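Local coordinates for piwi domain-containing protein (Vanderwaltozyma polyspora, PDB 5THE), which probably binds small guide RNAs as the C-terminal, Piwi-containing lobe of a budding yeast Argonaute, a family whose members select, and in some cases cleave, target RNAs, at residues 334-346 and 379-391. Numbering follows the deposited sequence.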
loop_
_atom_site.group_PDB
_atom_site.type_symbol
_atom_site.label_atom_id
_atom_site.label_comp_id
_atom_site.label_asym_id
_atom_site.label_seq_id
_atom_site.Cartn_x
_atom_site.Cartn_y
_atom_site.Cartn_z
ATOM N N LYS A 334 -5.506 18.581 16.072
ATOM C CA LYS A 334 -4.707 19.367 15.136
ATOM C C LYS A 334 -4.821 18.823 13.713
ATOM O O LYS A 334 -4.845 17.607 13.500
ATOM C CB LYS A 334 -3.235 19.369 15.561
ATOM C CG LYS A 334 -2.969 19.923 16.969
ATOM C CD LYS A 334 -3.082 21.421 16.981
ATOM C CE LYS A 334 -2.689 22.001 18.321
ATOM N NZ LYS A 334 -2.855 23.481 18.300
ATOM N N LEU A 335 -4.895 19.731 12.744
ATOM C CA LEU A 335 -4.745 19.381 11.340
ATOM C C LEU A 335 -3.265 19.362 10.979
ATOM O O LEU A 335 -2.451 19.981 11.663
ATOM C CB LEU A 335 -5.467 20.395 10.467
ATOM C CG LEU A 335 -6.961 20.529 10.752
ATOM C CD1 LEU A 335 -7.580 21.610 9.884
ATOM C CD2 LEU A 335 -7.618 19.161 10.613
ATOM N N PRO A 336 -2.877 18.648 9.925
ATOM C CA PRO A 336 -1.467 18.647 9.538
ATOM C C PRO A 336 -1.031 20.021 9.055
ATOM O O PRO A 336 -1.828 20.817 8.546
ATOM C CB PRO A 336 -1.394 17.606 8.412
ATOM C CG PRO A 336 -2.790 17.467 7.908
ATOM C CD PRO A 336 -3.698 17.775 9.065
ATOM N N THR A 337 0.246 20.308 9.259
ATOM C CA THR A 337 0.804 21.564 8.798
ATOM C C THR A 337 1.628 21.410 7.528
ATOM O O THR A 337 2.059 22.424 6.972
ATOM C CB THR A 337 1.648 22.215 9.906
ATOM O OG1 THR A 337 2.723 21.341 10.278
ATOM C CG2 THR A 337 0.775 22.499 11.138
ATOM N N LYS A 338 1.840 20.180 7.056
ATOM C CA LYS A 338 2.480 19.906 5.774
ATOM C C LYS A 338 1.798 18.699 5.152
ATOM O O LYS A 338 1.418 17.760 5.856
ATOM C CB LYS A 338 3.988 19.603 5.906
ATOM C CG LYS A 338 4.862 20.758 6.391
ATOM C CD LYS A 338 6.329 20.331 6.379
ATOM C CE LYS A 338 7.242 21.432 6.908
ATOM N NZ LYS A 338 7.114 22.655 6.083
ATOM N N ILE A 339 1.667 18.720 3.827
ATOM C CA ILE A 339 1.063 17.622 3.078
ATOM C C ILE A 339 2.050 17.157 2.014
ATOM O O ILE A 339 2.630 17.974 1.290
ATOM C CB ILE A 339 -0.279 18.045 2.443
ATOM C CG1 ILE A 339 -1.260 18.493 3.531
ATOM C CG2 ILE A 339 -0.881 16.937 1.634
ATOM C CD1 ILE A 339 -2.595 18.980 2.968
ATOM N N MET A 340 2.237 15.844 1.926
ATOM C CA MET A 340 3.079 15.203 0.921
ATOM C C MET A 340 2.189 14.311 0.069
ATOM O O MET A 340 1.589 13.364 0.587
ATOM C CB MET A 340 4.182 14.387 1.594
ATOM C CG MET A 340 5.142 13.701 0.656
ATOM S SD MET A 340 6.637 14.675 0.433
ATOM C CE MET A 340 7.083 14.980 2.147
ATOM N N TYR A 341 2.108 14.607 -1.233
ATOM C CA TYR A 341 1.135 13.993 -2.134
ATOM C C TYR A 341 1.851 13.154 -3.195
ATOM O O TYR A 341 2.445 13.693 -4.136
ATOM C CB TYR A 341 0.273 15.082 -2.767
ATOM C CG TYR A 341 -0.699 14.590 -3.806
ATOM C CD1 TYR A 341 -1.595 13.572 -3.516
ATOM C CD2 TYR A 341 -0.733 15.159 -5.077
ATOM C CE1 TYR A 341 -2.500 13.116 -4.477
ATOM C CE2 TYR A 341 -1.628 14.719 -6.040
ATOM C CZ TYR A 341 -2.515 13.704 -5.732
ATOM O OH TYR A 341 -3.417 13.267 -6.678
ATOM N N PHE A 342 1.798 11.832 -3.042
ATOM C CA PHE A 342 2.429 10.927 -4.002
ATOM C C PHE A 342 1.400 10.530 -5.044
ATOM O O PHE A 342 0.353 9.983 -4.701
ATOM C CB PHE A 342 2.982 9.673 -3.332
ATOM C CG PHE A 342 4.266 9.900 -2.616
ATOM C CD1 PHE A 342 5.480 9.756 -3.276
ATOM C CD2 PHE A 342 4.265 10.257 -1.286
ATOM C CE1 PHE A 342 6.673 9.963 -2.612
ATOM C CE2 PHE A 342 5.466 10.464 -0.613
ATOM C CZ PHE A 342 6.666 10.320 -1.288
ATOM N N ARG A 343 1.701 10.795 -6.308
ATOM C CA ARG A 343 0.751 10.543 -7.382
ATOM C C ARG A 343 1.284 9.434 -8.282
ATOM O O ARG A 343 2.352 9.578 -8.885
ATOM C CB ARG A 343 0.496 11.811 -8.192
ATOM C CG ARG A 343 -0.355 11.567 -9.412
ATOM C CD ARG A 343 -1.725 11.030 -9.063
ATOM N NE ARG A 343 -2.674 11.532 -10.042
ATOM C CZ ARG A 343 -3.003 10.876 -11.145
ATOM N NH1 ARG A 343 -2.481 9.679 -11.369
ATOM N NH2 ARG A 343 -3.857 11.405 -12.009
ATOM N N ASP A 344 0.538 8.338 -8.375
ATOM C CA ASP A 344 0.917 7.208 -9.216
ATOM C C ASP A 344 -0.063 7.083 -10.375
ATOM O O ASP A 344 -1.190 7.586 -10.328
ATOM C CB ASP A 344 0.938 5.897 -8.414
ATOM C CG ASP A 344 1.619 4.781 -9.158
ATOM O OD1 ASP A 344 1.221 3.612 -9.019
ATOM O OD2 ASP A 344 2.572 5.083 -9.900
ATOM N N GLY A 345 0.358 6.364 -11.404
ATOM C CA GLY A 345 -0.547 6.071 -12.490
ATOM C C GLY A 345 -0.729 7.303 -13.342
ATOM O O GLY A 345 -1.867 7.743 -13.570
ATOM N N VAL A 346 0.385 7.893 -13.791
ATOM C CA VAL A 346 0.350 9.176 -14.484
ATOM C C VAL A 346 1.401 9.204 -15.589
ATOM O O VAL A 346 2.510 8.686 -15.428
ATOM C CB VAL A 346 0.546 10.355 -13.504
ATOM C CG1 VAL A 346 1.922 10.295 -12.844
ATOM C CG2 VAL A 346 0.331 11.676 -14.221
ATOM N N TYR A 379 -7.067 27.641 6.825
ATOM C CA TYR A 379 -6.239 26.440 6.724
ATOM C C TYR A 379 -5.639 26.359 5.328
ATOM O O TYR A 379 -6.356 26.124 4.348
ATOM C CB TYR A 379 -7.054 25.187 7.040
ATOM C CG TYR A 379 -6.228 23.936 7.060
ATOM C CD1 TYR A 379 -5.164 23.802 7.943
ATOM C CD2 TYR A 379 -6.521 22.874 6.209
ATOM C CE1 TYR A 379 -4.393 22.660 7.965
ATOM C CE2 TYR A 379 -5.763 21.713 6.236
ATOM C CZ TYR A 379 -4.701 21.613 7.121
ATOM O OH TYR A 379 -3.935 20.464 7.143
ATOM N N ASP A 380 -4.325 26.537 5.243
ATOM C CA ASP A 380 -3.611 26.560 3.967
ATOM C C ASP A 380 -2.252 25.885 4.135
ATOM O O ASP A 380 -1.209 26.540 4.087
ATOM C CB ASP A 380 -3.470 28.005 3.473
ATOM C CG ASP A 380 -2.759 28.105 2.136
ATOM O OD1 ASP A 380 -2.812 27.134 1.348
ATOM O OD2 ASP A 380 -2.136 29.165 1.888
ATOM N N PRO A 381 -2.226 24.566 4.319
ATOM C CA PRO A 381 -0.943 23.875 4.563
ATOM C C PRO A 381 -0.134 23.744 3.283
ATOM O O PRO A 381 -0.693 23.482 2.208
ATOM C CB PRO A 381 -1.378 22.497 5.093
ATOM C CG PRO A 381 -2.747 22.271 4.472
ATOM C CD PRO A 381 -3.382 23.643 4.346
ATOM N N PRO A 382 1.189 23.894 3.355
ATOM C CA PRO A 382 2.016 23.732 2.145
ATOM C C PRO A 382 2.045 22.289 1.649
ATOM O O PRO A 382 2.124 21.336 2.428
ATOM C CB PRO A 382 3.407 24.190 2.604
ATOM C CG PRO A 382 3.404 24.003 4.121
ATOM C CD PRO A 382 1.985 24.254 4.544
ATOM N N VAL A 383 2.020 22.139 0.333
ATOM C CA VAL A 383 1.921 20.839 -0.313
ATOM C C VAL A 383 3.203 20.552 -1.090
ATOM O O VAL A 383 3.766 21.439 -1.742
ATOM C CB VAL A 383 0.691 20.798 -1.239
ATOM C CG1 VAL A 383 0.614 19.473 -1.982
ATOM C CG2 VAL A 383 -0.592 21.055 -0.427
ATOM N N THR A 384 3.668 19.310 -1.020
ATOM C CA THR A 384 4.676 18.809 -1.947
ATOM C C THR A 384 4.022 17.694 -2.746
ATOM O O THR A 384 3.377 16.815 -2.164
ATOM C CB THR A 384 5.924 18.287 -1.222
ATOM O OG1 THR A 384 6.566 19.354 -0.509
ATOM C CG2 THR A 384 6.920 17.694 -2.246
ATOM N N CYS A 385 4.175 17.722 -4.064
ATOM C CA CYS A 385 3.666 16.654 -4.916
ATOM C C CYS A 385 4.816 15.886 -5.570
ATOM O O CYS A 385 5.722 16.482 -6.168
ATOM C CB CYS A 385 2.719 17.212 -5.984
ATOM S SG CYS A 385 2.232 15.978 -7.203
ATOM N N ILE A 386 4.768 14.559 -5.473
ATOM C CA ILE A 386 5.750 13.704 -6.126
ATOM C C ILE A 386 5.026 12.676 -6.979
ATOM O O ILE A 386 4.164 11.942 -6.486
ATOM C CB ILE A 386 6.675 12.997 -5.120
ATOM C CG1 ILE A 386 7.450 14.037 -4.311
ATOM C CG2 ILE A 386 7.631 12.048 -5.873
ATOM C CD1 ILE A 386 8.409 13.428 -3.302
ATOM N N ALA A 387 5.385 12.614 -8.254
ATOM C CA ALA A 387 4.819 11.625 -9.153
ATOM C C ALA A 387 5.797 10.470 -9.310
ATOM O O ALA A 387 7.013 10.671 -9.369
ATOM C CB ALA A 387 4.492 12.251 -10.513
ATOM N N THR A 388 5.257 9.262 -9.380
ATOM C CA THR A 388 6.040 8.050 -9.553
ATOM C C THR A 388 5.645 7.349 -10.843
ATOM O O THR A 388 4.455 7.236 -11.166
ATOM C CB THR A 388 5.845 7.092 -8.365
ATOM O OG1 THR A 388 4.449 6.802 -8.206
ATOM C CG2 THR A 388 6.377 7.735 -7.074
ATOM N N VAL A 389 6.650 6.889 -11.584
ATOM C CA VAL A 389 6.449 6.018 -12.740
ATOM C C VAL A 389 7.300 4.783 -12.485
ATOM O O VAL A 389 8.537 4.856 -12.526
ATOM C CB VAL A 389 6.835 6.699 -14.063
ATOM C CG1 VAL A 389 6.745 5.718 -15.229
ATOM C CG2 VAL A 389 5.958 7.928 -14.316
ATOM N N LYS A 390 6.658 3.652 -12.193
ATOM C CA LYS A 390 7.455 2.499 -11.790
ATOM C C LYS A 390 7.711 1.507 -12.916
ATOM O O LYS A 390 8.621 0.683 -12.789
ATOM C CB LYS A 390 6.822 1.784 -10.587
ATOM C CG LYS A 390 5.375 1.426 -10.717
ATOM C CD LYS A 390 4.898 0.684 -9.467
ATOM C CE LYS A 390 3.604 1.269 -8.965
ATOM N NZ LYS A 390 2.657 1.537 -10.076
ATOM N N ARG A 391 6.968 1.574 -14.018
ATOM C CA ARG A 391 7.268 0.779 -15.206
ATOM C C ARG A 391 7.948 1.697 -16.211
ATOM O O ARG A 391 7.328 2.620 -16.745
ATOM C CB ARG A 391 6.015 0.140 -15.798
ATOM C CG ARG A 391 5.513 -1.071 -15.033
ATOM C CD ARG A 391 4.361 -1.747 -15.781
ATOM N NE ARG A 391 4.785 -2.327 -17.058
ATOM C CZ ARG A 391 5.167 -3.592 -17.225
ATOM N NH1 ARG A 391 5.179 -4.429 -16.193
ATOM N NH2 ARG A 391 5.534 -4.023 -18.426
HETATM O O HOH W 1 3.711 3.715 -11.906
#
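The Y379 ring lies between L335 and P381. L335 CD1 sits over the centre of one face in a CH-pi contact, 3.7 Å from the ring centroid. P381 CD covers the opposite face. P336 O lies at the edge, in the ring plane, and accepts a hydrogen bond from Y379 OH at 2.6 Å. The F342 ring has T388 CG2 at its edge, while its CD1 meets I386 CB at 3.9 Å. C385 SG approaches Y341 CD2 obliquely at 3.7 Å, a sulfur-aromatic contact. Six backbone hydrogen bonds join the segments along parallel strands 339-344 and 383-389. They run from I339 N to P382 O, just before the second strand, through T388 N to R343 O. Past them, D344 has its CG anti to the backbone N (chi1 -167°), and its carboxylate reaches the second segment. OD1 takes K390 NZ on its syn lone pair, a salt bridge of 2.7 Å. OD2 receives T388 OG1 from above the carboxylate plane at 3.1 Å. A water links OD2 to K390 N and NZ. R391 NH2 forms a salt bridge with an RNA phosphate. With helix 351-373 as the connection, these central strands form a beta-alpha-beta unit of the RNase H-like Piwi domain.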